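Local coordinates for extracellular solute-binding protein, family 1 (Bifidobacterium longum subsp. infantis, PDB 6FTH), which probably captures human milk oligosaccharides outside the cell and hands them to an ABC transporter for uptake, at residues Asn189-Ala194 and Gly287-Thr292; Asn218-Val223 and Pro317-Val322; Gly375-Asp380 and Glu390-Lys395; Val35-Thr40 and Gly404-Phe409. One frame throughout, in Å; residues are numbered along the deposited sequence.

Contact 1: Asn189-Ala194 and Gly287-Thr292; sequences NGNGQA and GKTAKT
Asn189 reaches from the loop 189-194 to the backbone of Ala290 and the methyl group of Thr289. Its CB lies 3.6 Å from Ala290 O, already close to the carbonyl that the tip will bind. Asn189 CG sits 3.9 Å from Thr289 CG2. At the carboxamide the two ends part company. OD1 turns back into its own loop and accepts from Asn191 N at 3.3 Å, which makes an Asx turn. ND2 crosses the gap and gives a nearly straight hydrogen bond of 2.9 Å to Ala290 O (N-H...O 174°), with the acceptor in the amide plane. A chi1 of 73°, placing CG between the backbone N and carbonyl carbon, allows one amide to serve both loops. The same ND2 also passes 3.4 Å from Thr289 CG2, a methyl that the side chain of Asn191 meets as well, crossing it at about a right angle.

Asn189 ND2 also donates to Asp195, which forms a salt bridge with Lys291 NZ. The spacing of Asp187, Asn189, Asn191 and Asp195 recalls calcium loops of the EF-hand type, although here a lysine amino group pairs with Asp195. With its amide gripped at both ends, Asn189 has little freedom to turn, and because the acceptor is the main-chain oxygen of Ala290, the bond itself uses no side chain of loop 287-292.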
# COMPACT_ATOMS: atom_id res chain seq x y z
N ASN A 189 -17.95 1.02 -26.80
CA ASN A 189 -17.47 -0.33 -27.06
C ASN A 189 -18.16 -1.00 -28.25
O ASN A 189 -17.81 -2.13 -28.58
CB ASN A 189 -17.48 -1.23 -25.81
CG ASN A 189 -18.88 -1.68 -25.36
OD1 ASN A 189 -19.85 -1.58 -26.10
ND2 ASN A 189 -18.95 -2.24 -24.16
N GLY A 190 -19.12 -0.32 -28.87
CA GLY A 190 -19.63 -0.71 -30.18
C GLY A 190 -20.62 -1.85 -30.20
O GLY A 190 -20.97 -2.31 -31.29
N ASN A 191 -21.09 -2.33 -29.07
CA ASN A 191 -21.92 -3.53 -29.10
C ASN A 191 -23.42 -3.22 -29.17
O ASN A 191 -24.22 -4.17 -29.17
CB ASN A 191 -21.60 -4.47 -27.95
CG ASN A 191 -21.90 -3.87 -26.59
OD1 ASN A 191 -22.53 -2.81 -26.48
ND2 ASN A 191 -21.47 -4.57 -25.55
N GLY A 192 -23.79 -1.95 -29.26
CA GLY A 192 -25.18 -1.53 -29.26
C GLY A 192 -25.85 -1.47 -27.90
O GLY A 192 -26.92 -0.85 -27.79
N GLN A 193 -25.30 -2.11 -26.87
CA GLN A 193 -25.93 -2.13 -25.57
C GLN A 193 -25.43 -0.96 -24.74
O GLN A 193 -24.28 -0.53 -24.87
CB GLN A 193 -25.59 -3.44 -24.83
CG GLN A 193 -26.13 -4.70 -25.50
CD GLN A 193 -27.65 -4.75 -25.44
OE1 GLN A 193 -28.23 -4.65 -24.35
NE2 GLN A 193 -28.31 -4.90 -26.59
N ALA A 194 -26.30 -0.44 -23.87
CA ALA A 194 -25.89 0.57 -22.89
C ALA A 194 -25.31 -0.14 -21.67
O ALA A 194 -25.86 -0.11 -20.56
CB ALA A 194 -27.06 1.47 -22.51
N GLY A 287 -12.48 -10.10 -21.09
CA GLY A 287 -11.21 -10.02 -21.77
C GLY A 287 -11.28 -9.49 -23.19
O GLY A 287 -10.24 -9.22 -23.79
N LYS A 288 -12.49 -9.32 -23.73
CA LYS A 288 -12.68 -8.94 -25.13
C LYS A 288 -13.44 -7.63 -25.26
O LYS A 288 -13.04 -6.76 -26.03
CB LYS A 288 -13.42 -10.07 -25.85
CG LYS A 288 -13.63 -9.86 -27.35
CD LYS A 288 -14.43 -11.02 -27.95
CE LYS A 288 -14.91 -10.72 -29.37
NZ LYS A 288 -15.68 -11.87 -29.96
N THR A 289 -14.54 -7.47 -24.52
CA THR A 289 -15.35 -6.26 -24.56
C THR A 289 -15.10 -5.45 -23.30
O THR A 289 -15.44 -5.89 -22.19
CB THR A 289 -16.83 -6.63 -24.67
OG1 THR A 289 -17.05 -7.41 -25.85
CG2 THR A 289 -17.71 -5.39 -24.74
N ALA A 290 -14.50 -4.27 -23.46
CA ALA A 290 -14.30 -3.38 -22.33
C ALA A 290 -15.65 -2.86 -21.84
O ALA A 290 -16.53 -2.54 -22.64
CB ALA A 290 -13.44 -2.20 -22.75
N LYS A 291 -15.78 -2.73 -20.52
CA LYS A 291 -17.01 -2.25 -19.89
C LYS A 291 -16.87 -0.93 -19.16
O LYS A 291 -17.84 -0.17 -19.11
CB LYS A 291 -17.54 -3.28 -18.89
CG LYS A 291 -17.82 -4.65 -19.48
CD LYS A 291 -19.11 -4.67 -20.29
CE LYS A 291 -19.37 -6.07 -20.80
NZ LYS A 291 -20.66 -6.17 -21.56
N THR A 292 -15.70 -0.62 -18.59
CA THR A 292 -15.56 0.52 -17.69
C THR A 292 -14.71 1.63 -18.31
O THR A 292 -13.64 1.37 -18.87
CB THR A 292 -14.94 0.04 -16.39
OG1 THR A 292 -15.77 -0.96 -15.80
CG2 THR A 292 -14.78 1.20 -15.40

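Contact 2: Asn218-Val223 and Pro317-Val322; sequences NSTGIV and PSAPGV
Ser219 ties loop 218-223 to loop 317-322 through two hydrogen bonds, one from its side chain and one to its backbone. Its OG donates to Pro317 O over a short 2.6 Å, arriving almost head-on to the carbonyl (C=O...O 175°). With chi1 at -62°, OG stands beside its own backbone N and faces that acceptor. OG also accepts from the indole NE1 of Trp173, at the start of helix 173-185. Without the hydroxyl, as in an alanine here, Pro317 O would probably lose this donor and the Trp173 indole its acceptor. The backbone bond runs the other way: Ala319 N donates to Ser219 O at 3.0 Å, from 47° above the carbonyl plane.

Ala319 also begins a type II beta turn that ends at Val322, closed by Val322 N to Ala319 O, with Gly321 taking the positive-phi position. The turn brings the valine back over the first loop.

The remaining contacts are van der Waals. Val322 spreads its two methyls over successive carbonyls, CG1 3.6 Å from Ser219 O and CG2 3.7 Å from Thr220 O. In an apolar pair, Ala319 CB meets Thr220 CG2 at 4.0 Å, and the other side chains touching Thr220 include Val254 of helix 249-263.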
# COMPACT_ATOMS: atom_id res chain seq x y z
N ASN A 218 -7.24 14.44 -4.14
CA ASN A 218 -6.06 15.03 -4.76
C ASN A 218 -6.44 16.13 -5.75
O ASN A 218 -5.67 17.10 -5.94
CB ASN A 218 -5.25 13.93 -5.45
CG ASN A 218 -4.59 12.99 -4.45
OD1 ASN A 218 -3.65 13.36 -3.71
ND2 ASN A 218 -5.08 11.75 -4.40
N SER A 219 -7.62 16.01 -6.37
CA SER A 219 -8.15 17.05 -7.26
C SER A 219 -8.29 18.37 -6.55
O SER A 219 -8.26 19.42 -7.21
CB SER A 219 -9.56 16.69 -7.75
OG SER A 219 -9.55 15.50 -8.49
N THR A 220 -8.51 18.34 -5.25
CA THR A 220 -8.79 19.54 -4.46
C THR A 220 -7.55 20.16 -3.86
O THR A 220 -7.65 21.22 -3.23
CB THR A 220 -9.79 19.25 -3.33
OG1 THR A 220 -9.16 18.53 -2.26
CG2 THR A 220 -10.98 18.46 -3.83
N GLY A 221 -6.39 19.54 -4.04
CA GLY A 221 -5.16 20.03 -3.48
C GLY A 221 -4.77 19.42 -2.15
O GLY A 221 -3.82 19.91 -1.53
N ILE A 222 -5.46 18.37 -1.70
CA ILE A 222 -5.10 17.61 -0.50
C ILE A 222 -4.39 16.34 -0.95
O ILE A 222 -4.96 15.54 -1.70
CB ILE A 222 -6.33 17.30 0.37
CG1 ILE A 222 -6.87 18.59 1.00
CG2 ILE A 222 -5.99 16.26 1.46
CD1 ILE A 222 -8.19 18.41 1.75
N VAL A 223 -3.15 16.16 -0.49
CA VAL A 223 -2.35 14.99 -0.86
C VAL A 223 -2.80 13.79 -0.05
O VAL A 223 -2.73 13.80 1.18
CB VAL A 223 -0.85 15.24 -0.63
CG1 VAL A 223 -0.04 14.04 -1.11
CG2 VAL A 223 -0.39 16.49 -1.32
N PRO A 317 -8.06 14.88 -12.77
CA PRO A 317 -8.65 16.18 -13.12
C PRO A 317 -8.76 17.11 -11.92
O PRO A 317 -9.03 16.66 -10.79
CB PRO A 317 -10.03 15.80 -13.68
CG PRO A 317 -9.82 14.41 -14.24
CD PRO A 317 -8.93 13.75 -13.19
N SER A 318 -8.57 18.41 -12.17
CA SER A 318 -8.62 19.43 -11.13
C SER A 318 -10.06 19.73 -10.73
O SER A 318 -10.95 19.84 -11.57
CB SER A 318 -7.97 20.73 -11.62
OG SER A 318 -6.63 20.55 -12.03
N ALA A 319 -10.27 19.93 -9.43
CA ALA A 319 -11.56 20.38 -8.93
C ALA A 319 -11.72 21.88 -9.22
O ALA A 319 -10.74 22.60 -9.37
CB ALA A 319 -11.62 20.15 -7.43
N PRO A 320 -12.95 22.37 -9.26
CA PRO A 320 -13.17 23.81 -9.45
C PRO A 320 -12.40 24.64 -8.42
O PRO A 320 -12.40 24.33 -7.23
CB PRO A 320 -14.68 23.96 -9.26
CG PRO A 320 -15.26 22.61 -9.44
CD PRO A 320 -14.20 21.62 -9.08
N GLY A 321 -11.73 25.68 -8.90
CA GLY A 321 -10.98 26.57 -8.05
C GLY A 321 -9.53 26.20 -7.86
O GLY A 321 -8.77 27.00 -7.32
N VAL A 322 -9.12 25.01 -8.30
CA VAL A 322 -7.79 24.47 -8.04
C VAL A 322 -7.00 24.50 -9.35
O VAL A 322 -7.39 23.84 -10.32
CB VAL A 322 -7.88 23.05 -7.46
CG1 VAL A 322 -6.50 22.53 -7.11
CG2 VAL A 322 -8.81 23.04 -6.24

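Contact 3: Gly375-Asp380 and Glu390-Lys395; sequences GNLVTD and EDKYTK
A beta hairpin (378-382 with 385-388) runs directly into helix 390-398, and the residues leading into its first strand, Asn376 and Leu377, fold back against Lys392 and Tyr393 in the helix's opening turns. Leu377 divides its two methyls between these neighbours. CD2 presses on Lys392 CG at 3.5 Å, tighter than usual for two carbons, while CD1 lies 3.8 Å from Tyr393 CA and 3.9 Å from CD2 of the tyrosine ring, approaching the ring obliquely. Cutting Leu377 back to an alanine is likely to open a gap between the lysine's aliphatic chain and the tyrosine, leaving both less firmly seated.

Lys392 runs out fully extended, its CG anti to the backbone N (chi1 -167°), and so carries its amino group past Leu377 to the backbone. NZ donates to Asn376 O at 2.8 Å, coming from 40° above the carbonyl plane. Lower on the chain, CE lies 3.5 Å from Asn376 OD1, the two side chains crossing at about a right angle.

Beyond these segments, Phe402 joins the packing, touching Leu377 and meeting the Tyr393 ring edge-to-face. Tyr393 also rests on Val388 of strand 385-388, and a backbone bond between Leu377 and Asp389 holds the base of the hairpin to the head of the helix.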
# COMPACT_ATOMS: atom_id res chain seq x y z
N GLY A 375 18.40 -20.17 -10.75
CA GLY A 375 18.25 -21.34 -11.59
C GLY A 375 16.85 -21.89 -11.69
O GLY A 375 16.60 -22.78 -12.51
N ASN A 376 15.92 -21.41 -10.87
CA ASN A 376 14.53 -21.82 -10.98
C ASN A 376 13.82 -20.81 -11.87
O ASN A 376 13.65 -21.04 -13.06
CB ASN A 376 13.92 -21.98 -9.58
CG ASN A 376 12.51 -22.50 -9.61
OD1 ASN A 376 11.79 -22.35 -10.60
ND2 ASN A 376 12.08 -23.09 -8.50
N LEU A 377 13.47 -19.64 -11.31
CA LEU A 377 12.84 -18.57 -12.08
C LEU A 377 13.79 -17.46 -12.46
O LEU A 377 13.44 -16.64 -13.31
CB LEU A 377 11.71 -17.91 -11.28
CG LEU A 377 10.63 -18.81 -10.71
CD1 LEU A 377 9.58 -17.94 -10.02
CD2 LEU A 377 10.01 -19.62 -11.83
N VAL A 378 14.95 -17.36 -11.82
CA VAL A 378 15.80 -16.18 -11.98
C VAL A 378 17.22 -16.63 -12.24
O VAL A 378 17.72 -17.58 -11.63
CB VAL A 378 15.70 -15.24 -10.75
CG1 VAL A 378 16.11 -15.96 -9.51
CG2 VAL A 378 16.55 -13.98 -10.96
N THR A 379 17.88 -15.95 -13.18
CA THR A 379 19.27 -16.19 -13.53
C THR A 379 20.12 -15.06 -12.98
O THR A 379 19.79 -13.88 -13.16
CB THR A 379 19.40 -16.27 -15.05
OG1 THR A 379 18.69 -17.42 -15.53
CG2 THR A 379 20.86 -16.40 -15.46
N ASP A 380 21.21 -15.42 -12.30
CA ASP A 380 22.23 -14.46 -11.88
C ASP A 380 23.17 -14.24 -13.06
O ASP A 380 23.96 -15.12 -13.41
CB ASP A 380 22.98 -15.02 -10.67
CG ASP A 380 24.06 -14.07 -10.16
OD1 ASP A 380 24.30 -13.02 -10.78
OD2 ASP A 380 24.66 -14.38 -9.12
N GLU A 390 9.80 -14.97 -17.29
CA GLU A 390 8.50 -14.38 -16.99
C GLU A 390 7.37 -15.40 -17.06
O GLU A 390 6.49 -15.43 -16.19
CB GLU A 390 8.23 -13.22 -17.94
CG GLU A 390 9.19 -12.06 -17.75
CD GLU A 390 9.12 -11.04 -18.84
OE1 GLU A 390 8.03 -10.87 -19.43
OE2 GLU A 390 10.17 -10.40 -19.09
N ASP A 391 7.37 -16.25 -18.10
CA ASP A 391 6.29 -17.22 -18.23
C ASP A 391 6.36 -18.26 -17.13
O ASP A 391 5.32 -18.72 -16.63
CB ASP A 391 6.35 -17.90 -19.60
CG ASP A 391 6.01 -16.96 -20.72
OD1 ASP A 391 5.39 -15.90 -20.45
OD2 ASP A 391 6.34 -17.29 -21.88
N LYS A 392 7.56 -18.65 -16.74
CA LYS A 392 7.72 -19.64 -15.68
C LYS A 392 7.29 -19.07 -14.33
O LYS A 392 6.68 -19.76 -13.51
CB LYS A 392 9.17 -20.09 -15.62
CG LYS A 392 9.39 -21.34 -14.77
CD LYS A 392 10.81 -21.87 -14.91
CE LYS A 392 11.10 -23.04 -13.98
NZ LYS A 392 12.55 -23.45 -14.04
N TYR A 393 7.59 -17.79 -14.10
CA TYR A 393 7.16 -17.10 -12.89
C TYR A 393 5.64 -17.11 -12.77
O TYR A 393 5.09 -17.46 -11.73
CB TYR A 393 7.72 -15.68 -12.94
CG TYR A 393 7.42 -14.76 -11.78
CD1 TYR A 393 6.14 -14.30 -11.55
CD2 TYR A 393 8.45 -14.32 -10.96
CE1 TYR A 393 5.87 -13.46 -10.50
CE2 TYR A 393 8.19 -13.46 -9.90
CZ TYR A 393 6.90 -13.04 -9.69
OH TYR A 393 6.61 -12.19 -8.64
N THR A 394 4.94 -16.69 -13.83
CA THR A 394 3.48 -16.65 -13.76
C THR A 394 2.89 -18.03 -13.57
O THR A 394 1.92 -18.20 -12.83
CB THR A 394 2.91 -15.97 -15.00
OG1 THR A 394 3.36 -16.66 -16.16
CG2 THR A 394 3.38 -14.55 -15.09
N LYS A 395 3.48 -19.05 -14.20
CA LYS A 395 3.00 -20.40 -13.98
C LYS A 395 3.19 -20.83 -12.53
O LYS A 395 2.31 -21.45 -11.94
CB LYS A 395 3.67 -21.38 -14.94
CG LYS A 395 3.15 -22.80 -14.79
CD LYS A 395 3.61 -23.72 -15.87
CE LYS A 395 2.87 -25.06 -15.77
NZ LYS A 395 3.15 -25.76 -14.49

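Contact 4: Val35-Thr40 and Gly404-Phe409; sequences VKRPAT and GLADRF
A salt-bridge network of Arg37, Asp407 and Arg408 joins the type II beta turn 37-40, just past strand 29-36, to the short 3-10 segment 407-408. Arg37 stretches out from CG to NE, its CG anti to the backbone N (chi1 -172°), and NE donates to Asp407 OD1 at 2.8 Å with an N-H...O angle of 152°. The oxygen lies at the edge of the guanidinium, close to its plane, yet the carboxylate is turned almost perpendicular to that plane (89°), so a single N-H engages it rather than a two-pronged pair. At the other end of the group, NH1 binds Pro38 O within its own turn.

Arg408 NH1 binds mainly the second carboxylate oxygen, at the syn lone pair of Asp407 OD2 (2.8 Å), with a weak reach to OD1. Its guanidinium lies with one face on Arg37 CG, which is 3.6 Å from Arg408 CZ. Ala406 CB packs on Arg37 CD at 3.8 Å. Apart from the network, Thr40 CG2 touches Gly404 O at 3.2 Å, and Lys36, whose amino group is salt-bridged to Glu64, lays CE against Leu405 CD2. A water accepts from Arg37 N at 2.9 Å and donates to Leu405 O at 3.1 Å.

The two guanidinium groups converge on the Asp407 carboxylate, Arg37 NE and Arg408 NH1 coming to 3.8 Å. Asp407, with Glu67 bound to Arg408 NE, probably balances the positive charge, and the shared carboxylate probably couples the positions of the two arginines.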
# COMPACT_ATOMS: atom_id res chain seq x y z
N VAL A 35 5.03 -15.62 8.24
CA VAL A 35 3.68 -15.37 7.76
C VAL A 35 3.79 -15.27 6.24
O VAL A 35 4.56 -14.46 5.72
CB VAL A 35 3.10 -14.09 8.37
CG1 VAL A 35 1.68 -13.85 7.91
CG2 VAL A 35 3.18 -14.12 9.91
N LYS A 36 3.06 -16.13 5.54
CA LYS A 36 3.26 -16.39 4.13
C LYS A 36 2.28 -15.65 3.22
O LYS A 36 1.08 -15.56 3.50
CB LYS A 36 3.14 -17.89 3.84
CG LYS A 36 4.19 -18.77 4.50
CD LYS A 36 5.63 -18.64 3.93
CE LYS A 36 5.74 -19.11 2.49
NZ LYS A 36 5.17 -20.50 2.34
N ARG A 37 2.80 -15.15 2.11
CA ARG A 37 1.96 -14.66 1.04
C ARG A 37 1.15 -15.82 0.45
O ARG A 37 1.64 -16.95 0.39
CB ARG A 37 2.85 -14.12 -0.07
CG ARG A 37 2.16 -13.39 -1.19
CD ARG A 37 3.14 -13.21 -2.31
NE ARG A 37 2.63 -12.40 -3.40
CZ ARG A 37 1.88 -12.87 -4.40
NH1 ARG A 37 1.48 -14.14 -4.43
NH2 ARG A 37 1.50 -12.05 -5.37
N PRO A 38 -0.06 -15.56 -0.01
CA PRO A 38 -0.75 -16.58 -0.80
C PRO A 38 0.08 -16.98 -2.02
O PRO A 38 0.93 -16.22 -2.51
CB PRO A 38 -2.06 -15.90 -1.22
CG PRO A 38 -2.30 -14.88 -0.17
CD PRO A 38 -0.92 -14.39 0.24
N ALA A 39 -0.15 -18.20 -2.49
CA ALA A 39 0.39 -18.72 -3.75
C ALA A 39 1.85 -19.11 -3.67
O ALA A 39 2.46 -19.38 -4.72
CB ALA A 39 0.22 -17.75 -4.93
N THR A 40 2.43 -19.18 -2.47
CA THR A 40 3.81 -19.59 -2.26
C THR A 40 3.89 -21.07 -1.90
O THR A 40 2.99 -21.62 -1.24
CB THR A 40 4.45 -18.72 -1.17
OG1 THR A 40 3.65 -18.74 0.02
CG2 THR A 40 4.62 -17.30 -1.64
N GLY A 404 9.48 -18.59 -3.61
CA GLY A 404 10.03 -17.54 -2.78
C GLY A 404 8.93 -16.89 -1.97
O GLY A 404 7.80 -17.36 -1.94
N LEU A 405 9.30 -15.82 -1.29
CA LEU A 405 8.35 -15.07 -0.48
C LEU A 405 7.75 -13.89 -1.22
O LEU A 405 6.75 -13.33 -0.75
CB LEU A 405 9.05 -14.58 0.79
CG LEU A 405 9.77 -15.67 1.62
CD1 LEU A 405 10.38 -15.12 2.87
CD2 LEU A 405 8.80 -16.80 1.98
N ALA A 406 8.32 -13.51 -2.35
CA ALA A 406 7.82 -12.42 -3.23
C ALA A 406 7.78 -11.11 -2.44
O ALA A 406 8.70 -10.84 -1.65
CB ALA A 406 6.53 -12.83 -3.90
N ASP A 407 6.73 -10.30 -2.63
CA ASP A 407 6.68 -8.99 -2.01
C ASP A 407 6.56 -9.05 -0.49
O ASP A 407 6.77 -8.03 0.16
CB ASP A 407 5.53 -8.18 -2.61
CG ASP A 407 4.19 -8.83 -2.38
OD1 ASP A 407 3.98 -9.95 -2.88
OD2 ASP A 407 3.39 -8.25 -1.62
N ARG A 408 6.26 -10.21 0.08
CA ARG A 408 6.22 -10.36 1.52
C ARG A 408 7.60 -10.63 2.15
O ARG A 408 7.69 -10.85 3.35
CB ARG A 408 5.27 -11.51 1.89
CG ARG A 408 3.83 -11.11 2.13
CD ARG A 408 3.14 -10.47 0.93
NE ARG A 408 1.68 -10.60 1.08
CZ ARG A 408 0.78 -10.29 0.15
NH1 ARG A 408 1.15 -9.77 -1.01
NH2 ARG A 408 -0.51 -10.50 0.39
N PHE A 409 8.68 -10.58 1.36
CA PHE A 409 10.00 -10.99 1.80
C PHE A 409 10.62 -10.08 2.86
O PHE A 409 10.15 -8.96 3.15
CB PHE A 409 10.97 -11.13 0.62
CG PHE A 409 11.58 -9.81 0.11
CD1 PHE A 409 10.83 -8.65 -0.02
CD2 PHE A 409 12.90 -9.79 -0.29
CE1 PHE A 409 11.42 -7.48 -0.52
CE2 PHE A 409 13.48 -8.63 -0.78
CZ PHE A 409 12.75 -7.49 -0.90
O HOH W 1 5.69 -14.99 1.60
O HOH W 2 1.80 -8.88 -5.06

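Contacts 3 and 4 are neighbours, their centres 15 Å apart and their nearest atoms about 5 Å; Phe402, which packs in contact 3, also makes a backbone bond to Ala39 in the turn of contact 4. Contact 4 closes a loop of 363 residues, and the other three lie within it along the chain. Contacts 1 and 2 interleave in sequence, and their centres stand 31 Å apart. Contact 2 lies across the chain's centre from contact 3 (centres 43 Å apart) and contact 4 (37 Å). This separation is consistent with the two-lobed build of solute-binding proteins, in which sugar is typically held between the lobes.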